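Local coordinates for putative beta-glucosidase (Bifidobacterium adolescentis, PDB 5WAB), which hydrolyses beta-glucosidic linkages as a family 3 glycoside hydrolase and probably also releases arabinopyranose from a ginsenoside, at residues Val488-Lys493 and Leu546-Phe551. Sequence-based numbering, arbitrary orientation.
Sequences VSPSGK and LSYATF
P490 sets its CD over one face of the Y548 ring: CD of P490 stands 3.4 Å from the centroid of that ring and only 10° off its normal, which qualifies the pair as a CH-pi contact. Ring carbons CE2 and CZ of Y548 are both 3.5 Å from P490 CD, while CG of the proline reaches the same phenol less closely, 4.0 Å from Y548 CE1. The two side chains cross at about a right angle. The tyrosine is placed by its first torsion, CG anti to the carbonyl carbon (chi1 -63°), and by its hydroxyl, which bonds to the carbonyl of V483 in helix 476-484. Beside this CH-pi contact, S489 serves as both acceptor and donor. OG of S489 accepts from Y548 N at 3.0 Å, with an N-H...O angle of 161°, and donates a hydrogen bond to P490 O at 3.2 Å from above the carbonyl plane. A water donates to G492 O and L546 O, joining the backbones further along. Within 546-551, S547 OG accepts from A549 N, closing an ST turn just before strand 551-560. Replacing Y548 by an alanine would probably leave P490 CD without its aromatic face and the V483 carbonyl without this donor. The contact thus joins the loop that follows helix 476-484 to the loop that runs into strand 551-560; the polarised CD hydrogens suit the electron-rich phenol face, while the S489 bond, made to a backbone N, ties the loops without depending on the Y548 side chain.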
loop_
_atom_site.group_PDB
_atom_site.type_symbol
_atom_site.label_atom_id
_atom_site.label_comp_id
_atom_site.label_asym_id
_atom_site.label_seq_id
_atom_site.Cartn_x
_atom_site.Cartn_y
_atom_site.Cartn_z
ATOM N N VAL A 488 7.854 17.919 16.014
ATOM C CA VAL A 488 8.391 17.344 14.790
ATOM C C VAL A 488 7.640 17.973 13.627
ATOM O O VAL A 488 6.472 18.354 13.754
ATOM C CB VAL A 488 8.228 15.808 14.764
ATOM C CG1 VAL A 488 6.800 15.427 15.122
ATOM C CG2 VAL A 488 8.657 15.215 13.425
ATOM N N SER A 489 8.313 18.076 12.484
ATOM C CA SER A 489 7.612 18.591 11.313
ATOM C C SER A 489 6.959 17.444 10.544
ATOM O O SER A 489 7.552 16.368 10.419
ATOM C CB SER A 489 8.573 19.331 10.387
ATOM O OG SER A 489 7.973 19.560 9.128
ATOM N N PRO A 490 5.749 17.640 10.015
ATOM C CA PRO A 490 5.138 16.600 9.173
ATOM C C PRO A 490 5.910 16.457 7.877
ATOM O O PRO A 490 6.434 17.438 7.348
ATOM C CB PRO A 490 3.711 17.112 8.934
ATOM C CG PRO A 490 3.787 18.573 9.189
ATOM C CD PRO A 490 4.927 18.854 10.115
ATOM N N SER A 491 5.997 15.217 7.384
ATOM C CA SER A 491 6.768 14.945 6.180
ATOM C C SER A 491 6.054 14.015 5.201
ATOM O O SER A 491 6.698 13.496 4.279
ATOM C CB SER A 491 8.130 14.354 6.558
ATOM O OG SER A 491 8.002 13.204 7.386
ATOM N N GLY A 492 4.751 13.793 5.365
ATOM C CA GLY A 492 4.055 12.832 4.535
ATOM C C GLY A 492 3.778 13.377 3.146
ATOM O O GLY A 492 3.463 14.552 2.964
ATOM N N LYS A 493 3.890 12.492 2.163
ATOM C CA LYS A 493 3.527 12.771 0.783
ATOM C C LYS A 493 2.399 11.835 0.368
ATOM O O LYS A 493 2.382 10.662 0.753
ATOM C CB LYS A 493 4.723 12.593 -0.159
ATOM C CG LYS A 493 5.952 13.424 0.192
ATOM C CD LYS A 493 5.715 14.919 0.038
ATOM C CE LYS A 493 7.021 15.681 0.228
ATOM N NZ LYS A 493 6.867 17.161 0.117
ATOM N N LEU A 546 3.110 19.247 2.421
ATOM C CA LEU A 546 3.795 20.411 2.956
ATOM C C LEU A 546 4.581 20.027 4.208
ATOM O O LEU A 546 4.420 18.945 4.770
ATOM C CB LEU A 546 2.791 21.524 3.260
ATOM C CG LEU A 546 2.002 22.136 2.092
ATOM C CD1 LEU A 546 1.030 23.199 2.600
ATOM C CD2 LEU A 546 2.917 22.720 1.018
ATOM N N SER A 547 5.441 20.940 4.649
ATOM C CA SER A 547 6.282 20.724 5.820
ATOM C C SER A 547 6.457 22.058 6.532
ATOM O O SER A 547 6.135 23.119 5.991
ATOM C CB SER A 547 7.640 20.114 5.456
ATOM O OG SER A 547 8.529 21.096 4.968
ATOM N N TYR A 548 6.956 21.998 7.766
ATOM C CA TYR A 548 7.309 23.225 8.469
ATOM C C TYR A 548 8.609 23.841 7.963
ATOM O O TYR A 548 8.917 24.981 8.327
ATOM C CB TYR A 548 7.423 22.962 9.976
ATOM C CG TYR A 548 6.129 22.516 10.626
ATOM C CD1 TYR A 548 4.905 22.729 10.002
ATOM C CD2 TYR A 548 6.134 21.865 11.857
ATOM C CE1 TYR A 548 3.723 22.309 10.583
ATOM C CE2 TYR A 548 4.954 21.443 12.449
ATOM C CZ TYR A 548 3.750 21.671 11.809
ATOM O OH TYR A 548 2.572 21.256 12.394
ATOM N N ALA A 549 9.365 23.136 7.125
ATOM C CA ALA A 549 10.628 23.624 6.590
ATOM C C ALA A 549 10.497 23.931 5.104
ATOM O O ALA A 549 9.494 23.616 4.461
ATOM C CB ALA A 549 11.745 22.601 6.818
ATOM N N THR A 550 11.537 24.553 4.557
ATOM C CA THR A 550 11.637 24.813 3.130
ATOM C C THR A 550 12.874 24.117 2.581
ATOM O O THR A 550 13.890 23.991 3.271
ATOM C CB THR A 550 11.702 26.322 2.821
ATOM O OG1 THR A 550 12.840 26.905 3.469
ATOM C CG2 THR A 550 10.439 27.019 3.291
ATOM N N PHE A 551 12.775 23.650 1.338
ATOM C CA PHE A 551 13.854 22.905 0.708
ATOM C C PHE A 551 14.083 23.419 -0.707
ATOM O O PHE A 551 13.181 23.970 -1.342
ATOM C CB PHE A 551 13.552 21.392 0.697
ATOM C CG PHE A 551 13.389 20.804 2.072
ATOM C CD1 PHE A 551 12.161 20.846 2.717
ATOM C CD2 PHE A 551 14.466 20.233 2.731
ATOM C CE1 PHE A 551 12.006 20.322 3.987
ATOM C CE2 PHE A 551 14.317 19.703 4.005
ATOM C CZ PHE A 551 13.085 19.749 4.634
HETATM O O HOH W 1 5.880 16.645 3.518
#